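Local structure of naphthalene dioxygenase large subunit (Rhodococcus sp., 2B1X) at residues Gly43-Phe48 and Glu167-Asp172; Tyr239-His244 and Glu403-Trp408; Asn306-Lys311 and Ser315-Phe320. The protein is the large subunit of a Rieske non-haem iron oxygenase, carrying a [2Fe-2S] cluster and a separate mononuclear iron site. All coordinates share one frame; numbering follows the deposited sequence.

Contact 1: Gly43-Phe48 and Glu167-Asp172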
loop_
_atom_site.group_PDB
_atom_site.type_symbol
_atom_site.label_atom_id
_atom_site.label_comp_id
_atom_site.label_asym_id
_atom_site.label_seq_id
_atom_site.Cartn_x
_atom_site.Cartn_y
_atom_site.Cartn_z
ATOM N N GLY A 43 11.650 -2.490 -24.243
ATOM C CA GLY A 43 12.178 -3.700 -24.833
ATOM C C GLY A 43 12.945 -3.502 -26.134
ATOM O O GLY A 43 13.521 -4.461 -26.655
ATOM N N HIS A 44 13.000 -2.268 -26.649
ATOM C CA HIS A 44 13.709 -2.036 -27.902
ATOM C C HIS A 44 14.777 -0.948 -27.833
ATOM O O HIS A 44 15.850 -1.109 -28.378
ATOM C CB HIS A 44 12.708 -1.753 -29.016
ATOM C CG HIS A 44 11.939 -2.965 -29.429
ATOM N ND1 HIS A 44 10.777 -3.367 -28.798
ATOM C CD2 HIS A 44 12.191 -3.892 -30.382
ATOM C CE1 HIS A 44 10.342 -4.484 -29.354
ATOM N NE2 HIS A 44 11.176 -4.817 -30.327
ATOM N N ALA A 45 14.489 0.140 -27.132
ATOM C CA ALA A 45 15.353 1.304 -27.102
ATOM C C ALA A 45 16.620 1.042 -26.318
ATOM O O ALA A 45 16.707 0.065 -25.579
ATOM C CB ALA A 45 14.603 2.486 -26.493
ATOM N N TRP A 46 17.619 1.906 -26.509
ATOM C CA TRP A 46 18.836 1.851 -25.719
ATOM C C TRP A 46 18.573 2.653 -24.444
ATOM O O TRP A 46 18.208 3.833 -24.521
ATOM C CB TRP A 46 20.006 2.482 -26.482
ATOM C CG TRP A 46 20.587 1.610 -27.540
ATOM C CD1 TRP A 46 20.237 1.578 -28.854
ATOM C CD2 TRP A 46 21.582 0.601 -27.366
ATOM N NE1 TRP A 46 20.978 0.631 -29.527
ATOM C CE2 TRP A 46 21.821 0.024 -28.633
ATOM C CE3 TRP A 46 22.331 0.146 -26.264
ATOM C CZ2 TRP A 46 22.779 -0.975 -28.834
ATOM C CZ3 TRP A 46 23.269 -0.847 -26.458
ATOM C CH2 TRP A 46 23.486 -1.404 -27.731
ATOM N N VAL A 47 18.845 2.039 -23.297
ATOM C CA VAL A 47 18.566 2.625 -21.979
ATOM C C VAL A 47 19.870 2.777 -21.169
ATOM O O VAL A 47 20.698 1.874 -21.136
ATOM C CB VAL A 47 17.603 1.717 -21.197
ATOM C CG1 VAL A 47 17.377 2.245 -19.752
ATOM C CG2 VAL A 47 16.288 1.499 -22.011
ATOM N N PHE A 48 20.060 3.949 -20.555
ATOM C CA PHE A 48 21.266 4.209 -19.792
ATOM C C PHE A 48 21.256 3.367 -18.493
ATOM O O PHE A 48 20.232 3.289 -17.781
ATOM C CB PHE A 48 21.379 5.705 -19.458
ATOM C CG PHE A 48 22.525 6.025 -18.530
ATOM C CD1 PHE A 48 23.825 6.110 -19.004
ATOM C CD2 PHE A 48 22.291 6.211 -17.172
ATOM C CE1 PHE A 48 24.898 6.381 -18.129
ATOM C CE2 PHE A 48 23.326 6.458 -16.292
ATOM C CZ PHE A 48 24.647 6.572 -16.767
ATOM N N GLU A 167 25.789 3.787 -31.514
ATOM C CA GLU A 167 26.279 4.979 -32.242
ATOM C C GLU A 167 25.293 5.467 -33.298
ATOM O O GLU A 167 25.121 6.670 -33.459
ATOM C CB GLU A 167 27.702 4.777 -32.842
ATOM C CG GLU A 167 28.778 4.451 -31.799
ATOM C CD GLU A 167 30.066 5.282 -31.866
ATOM O OE1 GLU A 167 30.249 6.121 -32.798
ATOM O OE2 GLU A 167 30.937 5.063 -30.977
ATOM N N ASP A 168 24.657 4.543 -34.020
ATOM C CA ASP A 168 23.587 4.908 -34.961
ATOM C C ASP A 168 22.364 5.497 -34.218
ATOM O O ASP A 168 21.742 6.474 -34.660
ATOM C CB ASP A 168 23.179 3.690 -35.797
ATOM C CG ASP A 168 24.200 3.366 -36.919
ATOM O OD1 ASP A 168 25.195 4.093 -37.095
ATOM O OD2 ASP A 168 24.076 2.381 -37.661
ATOM N N TYR A 169 22.039 4.894 -33.078
ATOM C CA TYR A 169 20.903 5.341 -32.271
ATOM C C TYR A 169 21.087 6.768 -31.749
ATOM O O TYR A 169 20.142 7.576 -31.742
ATOM C CB TYR A 169 20.713 4.362 -31.120
ATOM C CG TYR A 169 19.570 4.656 -30.171
ATOM C CD1 TYR A 169 18.272 4.299 -30.489
ATOM C CD2 TYR A 169 19.805 5.262 -28.949
ATOM C CE1 TYR A 169 17.209 4.548 -29.590
ATOM C CE2 TYR A 169 18.755 5.517 -28.053
ATOM C CZ TYR A 169 17.468 5.144 -28.383
ATOM O OH TYR A 169 16.428 5.359 -27.498
ATOM N N LEU A 170 22.296 7.080 -31.308
ATOM C CA LEU A 170 22.590 8.418 -30.838
ATOM C C LEU A 170 22.666 9.358 -32.050
ATOM O O LEU A 170 22.132 10.492 -32.022
ATOM C CB LEU A 170 23.874 8.419 -30.006
ATOM C CG LEU A 170 23.791 7.558 -28.722
ATOM C CD1 LEU A 170 25.160 7.520 -28.076
ATOM C CD2 LEU A 170 22.716 8.022 -27.719
ATOM N N GLY A 171 23.278 8.865 -33.138
ATOM C CA GLY A 171 23.354 9.639 -34.363
ATOM C C GLY A 171 23.947 11.020 -34.152
ATOM O O GLY A 171 25.017 11.169 -33.540
ATOM N N ASP A 172 23.248 12.041 -34.657
ATOM C CA ASP A 172 23.738 13.408 -34.628
ATOM C C ASP A 172 23.848 13.969 -33.207
ATOM O O ASP A 172 24.562 14.946 -32.972
ATOM C CB ASP A 172 22.826 14.302 -35.463
ATOM C CG ASP A 172 23.043 14.135 -36.973
ATOM O OD1 ASP A 172 24.074 13.583 -37.403
ATOM O OD2 ASP A 172 22.209 14.540 -37.815
#
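Trp46 and Tyr169 meet where residues 45-46, leading into strand 47-51 in the Rieske family region, pack against helix 166-170, which falls in the catalytic family region. The contact is buried and small. Trp46 lays CB and CD1 over one face of the Tyr169 ring. CD1 of Trp46 is 3.4 Å from CG of Tyr169, near the rim of that ring. CB of Trp46 lies 4.0 Å from the centroid of the Tyr169 ring, a CH-pi contact over the face. The indole five-membered ring and the phenol ring are tilted at 54°, so the pair is oblique. The two side chains run past each other in opposite directions. CG of Tyr169 is anti to its own N (chi1 -180°), which carries the ring off the helix toward Trp46 and Ala45. Its far end reaches Ala45, with OH of Tyr169 3.5 Å from CB of Ala45. The polar ends turn elsewhere: Trp46 NE1 is hydrogen-bonded to Asp164 O, and Tyr169 OH is hydrogen-bonded to Phe299 O. Across the segments the join is therefore apolar and aromatic. The outside hydrogen bonds probably help hold both rings in place, while the buried Trp46 N has no hydrogen-bond partner in the model.

Contact 2: Tyr239-His244 and Glu403-Trp408; sequences YGEHIH and EPDPNW
Glu241 lies flat against the indole of Trp408, and this is the tight part of the contact. CG of Glu241 sits 3.6 Å from the centroid of the six-membered ring of Trp408, only 7° off the normal, as a CH-pi contact. CD of Glu241 is 3.3 Å from CE3 of Trp408. The carboxylate is stacked on the ring, with planes 10° apart. The bend in the Glu241 chain (chi2 83°) turns the acid along the indole. At the edge of this close part Asp405 crosses Glu241 at about a right angle. OE2 of Glu241 and OD2 of Asp405 are just 2.8 Å apart, so one of the two acids probably holds a proton. Ile243 adds a lighter touch, its CD1 3.8 Å from CZ2 of Trp408. The outer side is the partly exposed Asp405, with the loop around it toward solvent. The other oxygen of Asp405, OD1, accepts from Asn407 N at 3.0 Å in an Asx turn. That bond arrives from above the carboxylate plane. Strand 240-244 runs between strands 250-254 and 413-415. Ala414 of the latter touches Glu241, Ile243 and Trp408, and Trp408 NE1 is hydrogen-bonded to Tyr176 OH of helix 174-181.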
loop_
_atom_site.group_PDB
_atom_site.type_symbol
_atom_site.label_atom_id
_atom_site.label_comp_id
_atom_site.label_asym_id
_atom_site.label_seq_id
_atom_site.Cartn_x
_atom_site.Cartn_y
_atom_site.Cartn_z
ATOM N N TYR A 239 17.863 33.787 -25.909
ATOM C CA TYR A 239 19.311 33.802 -26.200
ATOM C C TYR A 239 19.821 32.376 -26.163
ATOM O O TYR A 239 20.725 32.037 -25.400
ATOM C CB TYR A 239 20.076 34.687 -25.214
ATOM C CG TYR A 239 19.478 36.079 -25.117
ATOM C CD1 TYR A 239 18.569 36.386 -24.110
ATOM C CD2 TYR A 239 19.823 37.081 -26.041
ATOM C CE1 TYR A 239 17.985 37.633 -24.031
ATOM C CE2 TYR A 239 19.246 38.350 -25.965
ATOM C CZ TYR A 239 18.331 38.621 -24.957
ATOM O OH TYR A 239 17.747 39.871 -24.840
ATOM N N GLY A 240 19.190 31.535 -26.976
ATOM C CA GLY A 240 19.495 30.126 -26.988
ATOM C C GLY A 240 19.116 29.450 -28.289
ATOM O O GLY A 240 18.602 30.086 -29.222
ATOM N N GLU A 241 19.348 28.140 -28.322
ATOM C CA GLU A 241 19.047 27.296 -29.470
ATOM C C GLU A 241 18.291 26.050 -29.020
ATOM O O GLU A 241 18.589 25.504 -27.978
ATOM C CB GLU A 241 20.343 26.923 -30.166
ATOM C CG GLU A 241 20.172 26.526 -31.623
ATOM C CD GLU A 241 20.113 27.715 -32.591
ATOM O OE1 GLU A 241 20.385 28.863 -32.188
ATOM O OE2 GLU A 241 19.840 27.488 -33.795
ATOM N N HIS A 242 17.292 25.646 -29.796
ATOM C CA HIS A 242 16.414 24.469 -29.536
ATOM C C HIS A 242 16.685 23.441 -30.652
ATOM O O HIS A 242 16.413 23.723 -31.823
ATOM C CB HIS A 242 14.956 24.950 -29.611
ATOM C CG HIS A 242 13.916 23.986 -29.096
ATOM N ND1 HIS A 242 13.565 23.916 -27.769
ATOM C CD2 HIS A 242 13.076 23.149 -29.745
ATOM C CE1 HIS A 242 12.591 23.039 -27.605
ATOM N NE2 HIS A 242 12.256 22.572 -28.796
ATOM N N ILE A 243 17.244 22.271 -30.309
ATOM C CA ILE A 243 17.795 21.338 -31.310
ATOM C C ILE A 243 17.281 19.915 -31.161
ATOM O O ILE A 243 17.240 19.367 -30.058
ATOM C CB ILE A 243 19.348 21.271 -31.210
ATOM C CG1 ILE A 243 19.988 22.662 -31.379
ATOM C CG2 ILE A 243 19.926 20.192 -32.170
ATOM C CD1 ILE A 243 21.112 22.910 -30.365
ATOM N N HIS A 244 16.885 19.295 -32.264
ATOM C CA HIS A 244 16.538 17.894 -32.149
ATOM C C HIS A 244 17.130 17.105 -33.270
ATOM O O HIS A 244 17.537 17.641 -34.294
ATOM C CB HIS A 244 15.035 17.647 -32.013
ATOM C CG HIS A 244 14.268 17.790 -33.284
ATOM N ND1 HIS A 244 13.690 18.978 -33.680
ATOM C CD2 HIS A 244 13.965 16.887 -34.244
ATOM C CE1 HIS A 244 13.055 18.794 -34.820
ATOM N NE2 HIS A 244 13.200 17.531 -35.183
ATOM N N GLU A 403 11.025 28.938 -37.779
ATOM C CA GLU A 403 11.813 28.633 -38.985
ATOM C C GLU A 403 13.177 28.111 -38.551
ATOM O O GLU A 403 13.783 28.698 -37.664
ATOM C CB GLU A 403 12.007 29.887 -39.841
ATOM C CG GLU A 403 10.735 30.589 -40.262
ATOM C CD GLU A 403 10.949 31.473 -41.462
ATOM O OE1 GLU A 403 11.432 32.621 -41.284
ATOM O OE2 GLU A 403 10.656 31.013 -42.589
ATOM N N PRO A 404 13.661 27.024 -39.156
ATOM C CA PRO A 404 14.999 26.510 -38.850
ATOM C C PRO A 404 16.053 27.599 -38.984
ATOM O O PRO A 404 15.935 28.489 -39.838
ATOM C CB PRO A 404 15.208 25.434 -39.913
ATOM C CG PRO A 404 13.825 24.949 -40.217
ATOM C CD PRO A 404 12.988 26.213 -40.186
ATOM N N ASP A 405 17.050 27.541 -38.117
ATOM C CA ASP A 405 18.156 28.482 -38.132
ATOM C C ASP A 405 19.117 28.078 -39.259
ATOM O O ASP A 405 19.701 26.985 -39.210
ATOM C CB ASP A 405 18.842 28.420 -36.765
ATOM C CG ASP A 405 19.925 29.454 -36.582
ATOM O OD1 ASP A 405 20.247 30.235 -37.525
ATOM O OD2 ASP A 405 20.519 29.550 -35.493
ATOM N N PRO A 406 19.261 28.938 -40.277
ATOM C CA PRO A 406 20.166 28.660 -41.409
ATOM C C PRO A 406 21.651 28.818 -41.040
ATOM O O PRO A 406 22.527 28.280 -41.730
ATOM C CB PRO A 406 19.773 29.733 -42.440
ATOM C CG PRO A 406 19.299 30.888 -41.634
ATOM C CD PRO A 406 18.579 30.240 -40.429
ATOM N N ASN A 407 21.914 29.568 -39.970
ATOM C CA ASN A 407 23.260 29.853 -39.493
ATOM C C ASN A 407 23.795 28.898 -38.397
ATOM O O ASN A 407 24.932 29.046 -37.956
ATOM C CB ASN A 407 23.315 31.311 -39.020
ATOM C CG ASN A 407 22.904 32.301 -40.124
ATOM O OD1 ASN A 407 23.502 32.319 -41.213
ATOM N ND2 ASN A 407 21.883 33.109 -39.854
ATOM N N TRP A 408 22.995 27.921 -37.955
ATOM C CA TRP A 408 23.478 27.000 -36.909
ATOM C C TRP A 408 24.547 26.062 -37.463
ATOM O O TRP A 408 24.351 25.467 -38.523
ATOM C CB TRP A 408 22.346 26.208 -36.276
ATOM C CG TRP A 408 22.783 25.460 -35.055
ATOM C CD1 TRP A 408 22.832 24.089 -34.888
ATOM C CD2 TRP A 408 23.199 26.031 -33.810
ATOM N NE1 TRP A 408 23.274 23.788 -33.622
ATOM C CE2 TRP A 408 23.504 24.958 -32.936
ATOM C CE3 TRP A 408 23.356 27.350 -33.338
ATOM C CZ2 TRP A 408 23.939 25.159 -31.618
ATOM C CZ3 TRP A 408 23.789 27.553 -32.032
ATOM C CH2 TRP A 408 24.082 26.453 -31.185
#

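Contact 3: Asn306-Lys311 and Ser315-Phe320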
loop_
_atom_site.group_PDB
_atom_site.type_symbol
_atom_site.label_atom_id
_atom_site.label_comp_id
_atom_site.label_asym_id
_atom_site.label_seq_id
_atom_site.Cartn_x
_atom_site.Cartn_y
_atom_site.Cartn_z
ATOM N N ASN A 306 23.264 20.638 -17.575
ATOM C CA ASN A 306 24.579 21.207 -17.352
ATOM C C ASN A 306 24.317 22.681 -17.164
ATOM O O ASN A 306 24.101 23.427 -18.140
ATOM C CB ASN A 306 25.513 20.941 -18.546
ATOM C CG ASN A 306 27.019 21.156 -18.228
ATOM O OD1 ASN A 306 27.855 20.888 -19.070
ATOM N ND2 ASN A 306 27.350 21.645 -17.035
ATOM N N PHE A 307 24.277 23.092 -15.901
ATOM C CA PHE A 307 23.738 24.400 -15.529
ATOM C C PHE A 307 24.735 25.203 -14.708
ATOM O O PHE A 307 25.542 24.645 -13.960
ATOM C CB PHE A 307 22.465 24.269 -14.688
ATOM C CG PHE A 307 21.333 23.510 -15.338
ATOM C CD1 PHE A 307 20.452 22.794 -14.544
ATOM C CD2 PHE A 307 21.121 23.520 -16.720
ATOM C CE1 PHE A 307 19.352 22.078 -15.117
ATOM C CE2 PHE A 307 20.045 22.797 -17.289
ATOM C CZ PHE A 307 19.161 22.087 -16.478
ATOM N N LEU A 308 24.624 26.516 -14.799
ATOM C CA LEU A 308 25.494 27.444 -14.044
ATOM C C LEU A 308 24.593 28.066 -12.985
ATOM O O LEU A 308 23.643 28.754 -13.333
ATOM C CB LEU A 308 25.986 28.523 -14.998
ATOM C CG LEU A 308 27.354 29.206 -15.021
ATOM C CD1 LEU A 308 27.160 30.654 -15.455
ATOM C CD2 LEU A 308 28.144 29.107 -13.718
ATOM N N MET A 309 24.846 27.798 -11.704
ATOM C CA MET A 309 23.894 28.177 -10.632
ATOM C C MET A 309 24.573 28.361 -9.287
ATOM O O MET A 309 25.584 27.693 -8.988
ATOM C CB MET A 309 22.772 27.124 -10.484
ATOM C CG MET A 309 21.347 27.719 -10.305
ATOM S SD MET A 309 20.178 27.094 -11.532
ATOM C CE MET A 309 20.765 25.521 -11.742
ATOM N N GLY A 310 24.047 29.306 -8.498
ATOM C CA GLY A 310 24.470 29.516 -7.116
ATOM C C GLY A 310 24.119 28.357 -6.187
ATOM O O GLY A 310 23.121 27.643 -6.409
ATOM N N LYS A 311 24.944 28.147 -5.164
ATOM C CA LYS A 311 24.701 27.112 -4.148
ATOM C C LYS A 311 23.799 27.629 -3.018
ATOM O O LYS A 311 23.452 26.888 -2.090
ATOM C CB LYS A 311 26.035 26.582 -3.578
ATOM C CG LYS A 311 26.734 27.553 -2.647
ATOM C CD LYS A 311 28.022 26.966 -2.133
ATOM C CE LYS A 311 28.938 28.039 -1.613
ATOM N NZ LYS A 311 29.624 27.599 -0.386
ATOM N N SER A 315 25.606 33.502 -3.241
ATOM C CA SER A 315 26.843 33.020 -3.850
ATOM C C SER A 315 26.881 33.169 -5.354
ATOM O O SER A 315 25.851 33.091 -6.006
ATOM C CB SER A 315 27.110 31.576 -3.449
ATOM O OG SER A 315 27.129 31.458 -2.034
ATOM N N ALA A 316 28.083 33.421 -5.885
ATOM C CA ALA A 316 28.313 33.413 -7.327
ATOM C C ALA A 316 28.107 32.008 -7.863
ATOM O O ALA A 316 28.458 31.013 -7.197
ATOM C CB ALA A 316 29.732 33.879 -7.640
ATOM N N PRO A 317 27.565 31.913 -9.071
ATOM C CA PRO A 317 27.217 30.608 -9.632
ATOM C C PRO A 317 28.444 29.774 -10.019
ATOM O O PRO A 317 29.497 30.296 -10.360
ATOM C CB PRO A 317 26.388 30.963 -10.866
ATOM C CG PRO A 317 26.819 32.317 -11.257
ATOM C CD PRO A 317 27.232 33.031 -9.982
ATOM N N THR A 318 28.296 28.463 -9.934
ATOM C CA THR A 318 29.247 27.556 -10.547
ATOM C C THR A 318 28.526 26.464 -11.360
ATOM O O THR A 318 27.344 26.181 -11.131
ATOM C CB THR A 318 30.434 27.111 -9.563
ATOM O OG1 THR A 318 30.698 25.711 -9.597
ATOM C CG2 THR A 318 30.200 27.481 -8.102
ATOM N N ALA A 319 29.211 25.983 -12.388
ATOM C CA ALA A 319 28.695 24.995 -13.302
ATOM C C ALA A 319 28.610 23.619 -12.652
ATOM O O ALA A 319 29.474 23.211 -11.869
ATOM C CB ALA A 319 29.578 24.930 -14.556
ATOM N N PHE A 320 27.547 22.895 -12.970
ATOM C CA PHE A 320 27.474 21.497 -12.538
ATOM C C PHE A 320 26.839 20.693 -13.646
ATOM O O PHE A 320 26.095 21.245 -14.464
ATOM C CB PHE A 320 26.707 21.366 -11.227
ATOM C CG PHE A 320 25.236 21.753 -11.325
ATOM C CD1 PHE A 320 24.265 20.817 -11.737
ATOM C CD2 PHE A 320 24.818 23.016 -10.938
ATOM C CE1 PHE A 320 22.921 21.161 -11.780
ATOM C CE2 PHE A 320 23.472 23.378 -10.997
ATOM C CZ PHE A 320 22.517 22.438 -11.416
HETATM O O HOH W 1 27.710 29.115 -5.620
#
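Strands 302-309 and 318-330 form an antiparallel beta hairpin, and Phe307 with Phe320 and Met309 with Thr318 are its hydrogen-bonded pairs here. Leu308 with Ala319 is the non-hydrogen-bonded pair between them.

Phe320 N gives a backbone hydrogen bond to Phe307 O at 2.8 Å, and Phe307 N returns the bond to Phe320 O. Met309 and Thr318 exchange a second pair of bonds.

One side-chain bond joins the strands. Asn306 ND2 reaches Phe320 O at 2.9 Å from above the carbonyl plane, so this oxygen takes two donors. CG of Asn306 is anti to its N (chi1 -164°), which brings the amide back to the partner strand. Its OD1 is hydrogen-bonded to Arg183 NH1.

Apolar contacts lie on both faces. CG of Phe320 stands between its own N and carbonyl carbon (chi1 65°), so the ring leans back over the neighbouring strand. Its CZ comes 3.7 Å from CB of Phe307. The two ring planes are at 84°, in an oblique pair. CE of Met309 meets the Phe320 edge at CE2, 3.5 Å away. On the other face CD2 of Leu308 is 3.8 Å from CB of Pro317.

Toward the turn, a water bridges the two arms of the hairpin beyond the paired residues. It accepts from Lys311 N at 3.0 Å and donates to Ala316 O. Ser315 OG is hydrogen-bonded to Asp312 OD2.

Helix 348-361 packs on the Met309 and Phe320 face. The Phe307 side chain lies about 7 Å from the iron (III) ion, so this face borders the metal-site region. Direct backbone bonds thus hold the hairpin as far as Met309 and Thr318; nearer the turn the link runs through water.

Overall arrangement
Contact 1 comes first along the chain, and contact 3 is nested inside the loop that contact 2 closes. Contact 1 joins the Rieske and catalytic family regions, and its centre lies about 11 Å from the centre of the chain. Contacts 2 and 3 belong wholly to the catalytic region and both reach its large antiparallel sheet. Contact 2 lies on strand 240-244, next to the outermost strand 413-415. Contact 3 pairs strands 302-309 and 318-330 further across. Their centres are about 25 Å apart; contact 1 lies about 23 Å from contact 2 and about 30 Å from contact 3, centre to centre. No two touch. Together they mark one join between the family regions and two separate places on the sheet.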